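Glutamate racemase (Bacillus anthracis, PDB 2DWU) belongs to the Asp/Glu/hydantoin racemase family and is a two-subunit bacterial enzyme built on parallel beta sheets flanked by helices. Local coordinates at residues L30-E42 / L229-G243. Residues are numbered along the deposited sequence; the frame is centred on the assembly and turned at random. Where two conformers were deposited one is given.
Sequences LPKESICYIGDNE and LADNLNPKHRFFTTG. With K (potassium ion), chain G.
Glu33 OE2 takes the backbone N-H of Ala230 at 2.8 Å, on its syn side but well out of the carboxylate plane, and almost straight (175°). A water also donates to OE2 and bridges it to Ala230 O. The other oxygen, OE1, forms a salt bridge with Lys71. At the far end, Thr242 OG1 donates to Asp40 OD1 (2.8 Å), which uses its anti lone pair. The other Asp40 oxygen, OD2, is held by Tyr46 OH and by a salt bridge to Arg43. The same Thr242 hydroxyl accepts from Glu42 N at 3.0 Å, and the two bonds together fix the rotation of the side chain. With chi1 at 54°, OG1 sits between the backbone N and the carbonyl carbon of Thr242 and reaches both partners. Thr242 O binds the potassium ion, along with Val265 and Asp266. His237 ND1 accepts from Ile35 N (2.9 Å) close to the ring plane. Strands 35-39 and 238-241 run parallel, and backbone bonds alternate from Arg238 N to Ile35 O through to Thr242 N to Gly39 O. The two strands are neighbours in the six-stranded parallel sheet, with strand 9-14 on the other side of 35-39. On one sheet face the rings of Tyr37 and Phe239 meet obliquely, planes at 44°, with Phe239 CD1 3.5 Å from Tyr37 CB. On the other, Cys36 SG lies at the edge of the Phe240 ring, 3.9 Å from CE2, and Ile38 CD1 touches Phe240 CB.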
ATOM      1  N   LEU B  30      -9.999   7.892   0.360  1.00  7.18           N
ATOM      2  CA  LEU B  30      -9.601   9.302   0.513  1.00  6.53           C
ATOM      3  C   LEU B  30     -10.902  10.105   0.443  1.00  6.50           C
ATOM      4  O   LEU B  30     -11.119  10.909  -0.479  1.00  8.28           O
ATOM      5  CB  LEU B  30      -8.659   9.697  -0.616  1.00  7.63           C
ATOM      6  CG  LEU B  30      -7.219   9.176  -0.424  1.00  8.87           C
ATOM      7  CD1 LEU B  30      -6.476   9.248  -1.738  1.00  7.91           C
ATOM      8  CD2 LEU B  30      -6.506   9.995   0.642  1.00  8.76           C
ATOM      9  N   PRO B  31     -11.774   9.898   1.425  1.00  7.77           N
ATOM     10  CA  PRO B  31     -13.067  10.588   1.450  1.00  7.72           C
ATOM     11  C   PRO B  31     -13.069  12.086   1.559  1.00  8.75           C
ATOM     12  O   PRO B  31     -14.137  12.678   1.428  1.00 10.49           O
ATOM     13  CB  PRO B  31     -13.809   9.920   2.608  1.00  8.40           C
ATOM     14  CG  PRO B  31     -12.684   9.585   3.569  1.00  8.50           C
ATOM     15  CD  PRO B  31     -11.551   9.110   2.647  1.00  7.56           C
ATOM     16  N   LYS B  32     -11.931  12.718   1.806  1.00  8.43           N
ATOM     17  CA  LYS B  32     -11.919  14.186   1.855  1.00  8.08           C
ATOM     18  C   LYS B  32     -11.459  14.815   0.535  1.00  9.00           C
ATOM     19  O   LYS B  32     -11.514  16.031   0.378  1.00  9.66           O
ATOM     20  CB  LYS B  32     -11.019  14.693   2.983  1.00  9.16           C
ATOM     21  CG  LYS B  32     -11.392  14.125   4.332  1.00  8.79           C
ATOM     22  CD  LYS B  32     -10.550  14.703   5.415  1.00  9.07           C
ATOM     23  CE  LYS B  32     -10.803  14.003   6.734  1.00 11.44           C
ATOM     24  NZ  LYS B  32     -10.004  14.658   7.831  1.00 11.38           N
ATOM     25  N   GLU B  33     -11.016  13.991  -0.419  1.00  7.57           N
ATOM     26  CA  GLU B  33     -10.570  14.500  -1.714  1.00  8.55           C
ATOM     27  C   GLU B  33     -11.732  14.663  -2.698  1.00  8.13           C
ATOM     28  O   GLU B  33     -12.767  13.984  -2.581  1.00 10.03           O
ATOM     29  CB  GLU B  33      -9.544  13.541  -2.335  1.00  8.94           C
ATOM     30  CG  GLU B  33      -8.293  13.295  -1.495  1.00 10.08           C
ATOM     31  CD  GLU B  33      -7.423  14.527  -1.303  1.00 11.02           C
ATOM     32  OE1 GLU B  33      -7.438  15.427  -2.172  1.00 12.53           O
ATOM     33  OE2 GLU B  33      -6.701  14.601  -0.271  1.00 10.98           O
ATOM     34  N   SER B  34     -11.559  15.570  -3.656  0.50  8.49           N
ATOM     35  CA  SER B  34     -12.570  15.841  -4.680  0.50  8.68           C
ATOM     36  C   SER B  34     -12.144  15.299  -6.040  0.50  8.81           C
ATOM     37  O   SER B  34     -11.066  15.621  -6.546  0.50  9.64           O
ATOM     38  CB  SER B  34     -12.817  17.347  -4.799  0.50  9.75           C
ATOM     39  OG  SER B  34     -13.670  17.612  -5.892  0.50 13.25           O
ATOM     40  N   ILE B  35     -13.012  14.495  -6.636  0.50  8.32           N
ATOM     41  CA  ILE B  35     -12.739  13.875  -7.922  0.50  9.06           C
ATOM     42  C   ILE B  35     -13.296  14.622  -9.133  0.50  9.72           C
ATOM     43  O   ILE B  35     -14.445  15.077  -9.131  0.50  9.63           O
ATOM     44  CB  ILE B  35     -13.304  12.419  -7.946  0.50  9.51           C
ATOM     45  CG1 ILE B  35     -12.450  11.519  -7.047  0.50 11.11           C
ATOM     46  CG2 ILE B  35     -13.365  11.885  -9.377  0.50 10.19           C
ATOM     47  CD1 ILE B  35     -12.937  10.109  -7.016  0.50  9.92           C
ATOM     48  N   CYS B  36     -12.458  14.753 -10.159  0.50  9.60           N
ATOM     49  CA  CYS B  36     -12.848  15.357 -11.440  0.50 10.20           C
ATOM     50  C   CYS B  36     -12.426  14.266 -12.423  0.50  9.44           C
ATOM     51  O   CYS B  36     -11.239  14.086 -12.686  0.50  9.18           O
ATOM     52  CB  CYS B  36     -12.066  16.630 -11.733  0.50 10.38           C
ATOM     53  SG  CYS B  36     -12.610  17.408 -13.259  0.50 11.71           S
ATOM     54  N   TYR B  37     -13.414  13.553 -12.945  1.00  9.29           N
ATOM     55  CA  TYR B  37     -13.196  12.411 -13.830  1.00  9.73           C
ATOM     56  C   TYR B  37     -13.586  12.606 -15.270  1.00  9.62           C
ATOM     57  O   TYR B  37     -14.618  13.198 -15.536  1.00  9.10           O
ATOM     58  CB  TYR B  37     -14.054  11.269 -13.271  1.00  8.17           C
ATOM     59  CG  TYR B  37     -13.977   9.932 -13.978  1.00  7.62           C
ATOM     60  CD1 TYR B  37     -13.281   8.861 -13.399  1.00  7.98           C
ATOM     61  CD2 TYR B  37     -14.647   9.715 -15.175  1.00  8.77           C
ATOM     62  CE1 TYR B  37     -13.269   7.586 -14.005  1.00  7.34           C
ATOM     63  CE2 TYR B  37     -14.635   8.431 -15.804  1.00  8.14           C
ATOM     64  CZ  TYR B  37     -13.941   7.381 -15.193  1.00  8.57           C
ATOM     65  OH  TYR B  37     -13.955   6.111 -15.757  1.00  9.57           O
ATOM     66  N   ILE B  38     -12.764  12.106 -16.191  0.50  7.92           N
ATOM     67  CA  ILE B  38     -13.094  12.180 -17.612  0.50  8.54           C
ATOM     68  C   ILE B  38     -12.942  10.779 -18.214  0.50  9.36           C
ATOM     69  O   ILE B  38     -11.897  10.129 -18.028  0.50  8.73           O
ATOM     70  CB  ILE B  38     -12.173  13.189 -18.399  0.50  8.38           C
ATOM     71  CG1 ILE B  38     -12.396  13.019 -19.912  0.50  9.91           C
ATOM     72  CG2 ILE B  38     -10.698  12.983 -18.064  0.50  9.74           C
ATOM     73  CD1 ILE B  38     -13.821  13.328 -20.370  0.50  9.30           C
ATOM     74  N   GLY B  39     -13.997  10.310 -18.883  1.00  8.50           N
ATOM     75  CA  GLY B  39     -13.963   9.003 -19.541  1.00  8.91           C
ATOM     76  C   GLY B  39     -14.186   9.244 -21.019  1.00 10.04           C
ATOM     77  O   GLY B  39     -15.166   9.912 -21.403  1.00  9.84           O
ATOM     78  N   ASP B  40     -13.291   8.723 -21.863  1.00  8.15           N
ATOM     79  CA  ASP B  40     -13.393   8.945 -23.317  1.00  9.29           C
ATOM     80  C   ASP B  40     -14.242   7.874 -23.995  1.00  9.68           C
ATOM     81  O   ASP B  40     -13.803   7.229 -24.960  1.00  9.51           O
ATOM     82  CB  ASP B  40     -11.980   8.962 -23.905  1.00  9.89           C
ATOM     83  CG  ASP B  40     -11.915   9.492 -25.349  1.00  9.75           C
ATOM     84  OD1 ASP B  40     -12.901  10.092 -25.818  1.00 12.71           O
ATOM     85  OD2 ASP B  40     -10.844   9.310 -25.992  1.00 10.59           O
ATOM     86  N   ASN B  41     -15.479   7.713 -23.534  1.00  9.76           N
ATOM     87  CA  ASN B  41     -16.326   6.669 -24.081  1.00 10.70           C
ATOM     88  C   ASN B  41     -16.490   6.668 -25.597  1.00 11.65           C
ATOM     89  O   ASN B  41     -16.644   5.601 -26.208  1.00 12.81           O
ATOM     90  CB  ASN B  41     -17.703   6.715 -23.427  1.00 11.42           C
ATOM     91  CG  ASN B  41     -17.634   6.441 -21.951  1.00 11.51           C
ATOM     92  OD1 ASN B  41     -17.280   7.319 -21.161  1.00 10.93           O
ATOM     93  ND2 ASN B  41     -17.948   5.212 -21.567  1.00 12.26           N
ATOM     94  N   GLU B  42     -16.470   7.842 -26.206  1.00 12.22           N
ATOM     95  CA  GLU B  42     -16.619   7.891 -27.662  1.00 13.42           C
ATOM     96  C   GLU B  42     -15.513   7.132 -28.408  1.00 14.10           C
ATOM     97  O   GLU B  42     -15.729   6.657 -29.535  1.00 13.21           O
ATOM     98  CB  GLU B  42     -16.658   9.344 -28.130  1.00 14.31           C
ATOM     99  CG  GLU B  42     -16.924   9.487 -29.630  1.00 16.36           C
ATOM    100  CD  GLU B  42     -17.394  10.888 -30.006  1.00 20.47           C
ATOM    101  OE1 GLU B  42     -18.628  11.117 -30.027  1.00 20.38           O
ATOM    102  OE2 GLU B  42     -16.530  11.758 -30.262  1.00 20.96           O
ATOM    103  N   LEU B 229      -2.735  16.593   1.488  1.00 13.45           N
ATOM    104  CA  LEU B 229      -4.042  15.979   1.704  1.00 11.58           C
ATOM    105  C   LEU B 229      -5.104  17.062   1.916  1.00 12.35           C
ATOM    106  O   LEU B 229      -4.832  18.097   2.549  1.00 13.65           O
ATOM    107  CB  LEU B 229      -4.035  15.091   2.956  1.00 12.12           C
ATOM    108  CG  LEU B 229      -3.274  13.766   2.918  1.00 12.56           C
ATOM    109  CD1 LEU B 229      -3.173  13.217   4.335  1.00 13.14           C
ATOM    110  CD2 LEU B 229      -3.989  12.781   2.010  1.00 10.65           C
ATOM    111  N   ALA B 230      -6.304  16.826   1.388  1.00 12.19           N
ATOM    112  CA  ALA B 230      -7.421  17.752   1.597  1.00 12.26           C
ATOM    113  C   ALA B 230      -8.002  17.501   2.987  1.00 12.79           C
ATOM    114  O   ALA B 230      -7.776  16.433   3.580  1.00 11.97           O
ATOM    115  CB  ALA B 230      -8.494  17.503   0.549  1.00 13.69           C
ATOM    116  N   ASP B 231      -8.733  18.487   3.517  1.00 13.70           N
ATOM    117  CA  ASP B 231      -9.381  18.333   4.813  1.00 14.38           C
ATOM    118  C   ASP B 231     -10.900  18.527   4.718  1.00 14.10           C
ATOM    119  O   ASP B 231     -11.581  18.643   5.723  1.00 14.76           O
ATOM    120  CB  ASP B 231      -8.784  19.312   5.836  1.00 17.61           C
ATOM    121  CG  ASP B 231      -9.079  20.768   5.514  1.00 22.42           C
ATOM    122  OD1 ASP B 231      -8.812  21.617   6.393  1.00 26.05           O
ATOM    123  OD2 ASP B 231      -9.557  21.077   4.400  1.00 24.03           O
ATOM    124  N   ASN B 232     -11.413  18.508   3.491  1.00 12.92           N
ATOM    125  CA  ASN B 232     -12.838  18.699   3.189  1.00 12.38           C
ATOM    126  C   ASN B 232     -13.710  17.553   3.734  1.00 13.58           C
ATOM    127  O   ASN B 232     -13.575  16.410   3.303  1.00 13.32           O
ATOM    128  CB  ASN B 232     -12.958  18.786   1.662  1.00 11.73           C
ATOM    129  CG  ASN B 232     -14.299  19.302   1.196  1.00 12.75           C
ATOM    130  OD1 ASN B 232     -15.310  19.206   1.914  1.00 14.17           O
ATOM    131  ND2 ASN B 232     -14.331  19.807  -0.043  1.00 12.74           N
ATOM    132  N   LEU B 233     -14.630  17.884   4.645  0.50 13.44           N
ATOM    133  CA  LEU B 233     -15.509  16.897   5.277  0.50 14.63           C
ATOM    134  C   LEU B 233     -16.697  16.433   4.443  0.50 15.38           C
ATOM    135  O   LEU B 233     -17.394  15.484   4.821  0.50 14.69           O
ATOM    136  CB  LEU B 233     -16.012  17.431   6.626  0.50 15.39           C
ATOM    137  CG  LEU B 233     -14.908  17.835   7.611  0.50 16.64           C
ATOM    138  CD1 LEU B 233     -15.543  18.340   8.900  0.50 15.92           C
ATOM    139  CD2 LEU B 233     -13.984  16.648   7.895  0.50 17.87           C
ATOM    140  N   ASN B 234     -16.957  17.120   3.334  1.00 13.95           N
ATOM    141  CA  ASN B 234     -18.025  16.727   2.424  1.00 15.69           C
ATOM    142  C   ASN B 234     -17.793  17.219   1.002  1.00 14.59           C
ATOM    143  O   ASN B 234     -18.453  18.155   0.521  1.00 14.11           O
ATOM    144  CB  ASN B 234     -19.370  17.241   2.957  1.00 20.57           C
ATOM    145  CG  ASN B 234     -19.411  18.761   3.077  1.00 27.24           C
ATOM    146  OD1 ASN B 234     -18.472  19.387   3.582  1.00 31.48           O
ATOM    147  ND2 ASN B 234     -20.513  19.362   2.625  1.00 32.03           N
ATOM    148  N   PRO B 235     -16.826  16.609   0.298  1.00 13.50           N
ATOM    149  CA  PRO B 235     -16.544  17.021  -1.078  1.00 11.13           C
ATOM    150  C   PRO B 235     -17.614  16.533  -2.045  1.00 10.69           C
ATOM    151  O   PRO B 235     -18.452  15.690  -1.700  1.00 12.11           O
ATOM    152  CB  PRO B 235     -15.199  16.358  -1.374  1.00 12.63           C
ATOM    153  CG  PRO B 235     -15.263  15.085  -0.547  1.00 12.28           C
ATOM    154  CD  PRO B 235     -15.846  15.606   0.768  1.00 12.57           C
ATOM    155  N   LYS B 236     -17.582  17.095  -3.246  1.00 10.76           N
ATOM    156  CA  LYS B 236     -18.457  16.662  -4.320  1.00 10.83           C
ATOM    157  C   LYS B 236     -17.571  16.283  -5.488  1.00 10.86           C
ATOM    158  O   LYS B 236     -16.482  16.846  -5.666  1.00 11.87           O
ATOM    159  CB  LYS B 236     -19.421  17.772  -4.728  1.00 14.83           C
ATOM    160  CG  LYS B 236     -20.538  17.939  -3.736  1.00 14.68           C
ATOM    161  CD  LYS B 236     -21.666  18.734  -4.346  1.00 19.25           C
ATOM    162  CE  LYS B 236     -22.699  19.072  -3.303  1.00 23.52           C
ATOM    163  NZ  LYS B 236     -23.763  19.959  -3.852  1.00 25.31           N
ATOM    164  N   HIS B 237     -18.044  15.332  -6.292  1.00 10.04           N
ATOM    165  CA  HIS B 237     -17.273  14.845  -7.436  1.00 10.34           C
ATOM    166  C   HIS B 237     -17.980  15.161  -8.738  1.00 10.64           C
ATOM    167  O   HIS B 237     -19.224  15.227  -8.758  1.00 11.65           O
ATOM    168  CB  HIS B 237     -17.129  13.332  -7.287  1.00 10.09           C
ATOM    169  CG  HIS B 237     -16.655  12.949  -5.934  1.00  8.83           C
ATOM    170  ND1 HIS B 237     -15.447  13.383  -5.436  1.00  9.47           N
ATOM    171  CD2 HIS B 237     -17.274  12.302  -4.922  1.00 10.71           C
ATOM    172  CE1 HIS B 237     -15.345  13.021  -4.172  1.00  8.73           C
ATOM    173  NE2 HIS B 237     -16.442  12.363  -3.834  1.00 11.12           N
ATOM    174  N   ARG B 238     -17.202  15.337  -9.803  1.00 11.68           N
ATOM    175  CA  ARG B 238     -17.759  15.635 -11.121  1.00 11.33           C
ATOM    176  C   ARG B 238     -17.258  14.603 -12.114  1.00 12.00           C
ATOM    177  O   ARG B 238     -16.052  14.264 -12.118  1.00 11.21           O
ATOM    178  CB  ARG B 238     -17.310  17.017 -11.613  1.00 15.04           C
ATOM    179  CG  ARG B 238     -17.785  18.208 -10.792  1.00 20.51           C
ATOM    180  CD  ARG B 238     -19.264  18.468 -10.971  1.00 23.06           C
ATOM    181  NE  ARG B 238     -19.665  18.747 -12.362  1.00 25.87           N
ATOM    182  CZ  ARG B 238     -19.449  19.881 -13.028  1.00 28.12           C
ATOM    183  NH1 ARG B 238     -18.813  20.904 -12.455  1.00 30.57           N
ATOM    184  NH2 ARG B 238     -19.895  20.002 -14.276  1.00 27.65           N
ATOM    185  N   PHE B 239     -18.161  14.139 -12.974  1.00 10.12           N
ATOM    186  CA  PHE B 239     -17.789  13.154 -13.994  1.00 10.24           C
ATOM    187  C   PHE B 239     -18.121  13.708 -15.374  1.00 11.15           C
ATOM    188  O   PHE B 239     -19.150  14.381 -15.560  1.00 11.88           O
ATOM    189  CB  PHE B 239     -18.534  11.843 -13.756  1.00 10.46           C
ATOM    190  CG  PHE B 239     -18.158  11.172 -12.471  1.00 10.15           C
ATOM    191  CD1 PHE B 239     -17.215  10.144 -12.465  1.00 12.62           C
ATOM    192  CD2 PHE B 239     -18.718  11.588 -11.268  1.00 12.24           C
ATOM    193  CE1 PHE B 239     -16.834   9.535 -11.269  1.00 12.87           C
ATOM    194  CE2 PHE B 239     -18.343  10.985 -10.053  1.00 12.64           C
ATOM    195  CZ  PHE B 239     -17.390   9.949 -10.063  1.00 12.58           C
ATOM    196  N   PHE B 240     -17.241  13.450 -16.333  1.00 10.56           N
ATOM    197  CA  PHE B 240     -17.410  13.926 -17.697  1.00  9.84           C
ATOM    198  C   PHE B 240     -17.184  12.776 -18.671  1.00 10.57           C
ATOM    199  O   PHE B 240     -16.353  11.899 -18.419  1.00 10.61           O
ATOM    200  CB  PHE B 240     -16.399  15.036 -17.973  1.00 10.20           C
ATOM    201  CG  PHE B 240     -16.570  16.244 -17.102  1.00 12.94           C
ATOM    202  CD1 PHE B 240     -17.504  17.226 -17.432  1.00 14.12           C
ATOM    203  CD2 PHE B 240     -15.812  16.396 -15.949  1.00 12.65           C
ATOM    204  CE1 PHE B 240     -17.680  18.348 -16.620  1.00 13.73           C
ATOM    205  CE2 PHE B 240     -15.984  17.517 -15.122  1.00 16.16           C
ATOM    206  CZ  PHE B 240     -16.927  18.495 -15.469  1.00 14.05           C
ATOM    207  N   THR B 241     -17.916  12.781 -19.781  1.00 10.20           N
ATOM    208  CA  THR B 241     -17.762  11.714 -20.774  1.00 11.74           C
ATOM    209  C   THR B 241     -17.852  12.273 -22.177  1.00 12.82           C
ATOM    210  O   THR B 241     -18.511  13.299 -22.420  1.00 11.75           O
ATOM    211  CB  THR B 241     -18.847  10.640 -20.619  1.00 11.12           C
ATOM    212  OG1 THR B 241     -18.660   9.631 -21.624  1.00 11.90           O
ATOM    213  CG2 THR B 241     -20.239  11.243 -20.809  1.00 13.03           C
ATOM    214  N   THR B 242     -17.167  11.616 -23.106  1.00 11.94           N
ATOM    215  CA  THR B 242     -17.213  12.059 -24.491  1.00 11.73           C
ATOM    216  C   THR B 242     -18.313  11.303 -25.227  1.00 12.79           C
ATOM    217  O   THR B 242     -18.626  11.623 -26.377  1.00 13.92           O
ATOM    218  CB  THR B 242     -15.902  11.808 -25.234  1.00 10.60           C
ATOM    219  OG1 THR B 242     -15.543  10.424 -25.101  1.00 11.62           O
ATOM    220  CG2 THR B 242     -14.782  12.728 -24.708  1.00 12.22           C
ATOM    221  N   GLY B 243     -18.894  10.299 -24.579  1.00 13.95           N
ATOM    222  CA  GLY B 243     -19.965   9.550 -25.208  1.00 16.22           C
ATOM    223  C   GLY B 243     -21.313  10.022 -24.718  1.00 17.34           C
ATOM    224  O   GLY B 243     -21.461  11.155 -24.278  1.00 16.89           O
TER
HETATM  225  K     K G 277     -17.879  14.194 -27.572  1.00 24.35           K
HETATM  226  O   HOH W   1     -15.284  13.203   4.053  1.00 14.57           O
HETATM  227  O   HOH W   2     -15.703  11.439  -0.999  1.00 20.82           O
HETATM  228  O   HOH W   3     -10.671  17.283   8.113  1.00 20.73           O
HETATM  229  O   HOH W   4      -7.514  13.755   2.219  1.00 11.73           O
HETATM  230  O   HOH W   5     -16.251  14.373 -30.398  1.00 28.57           O
HETATM  231  O   HOH W   6     -14.963  14.102 -28.003  1.00 16.06           O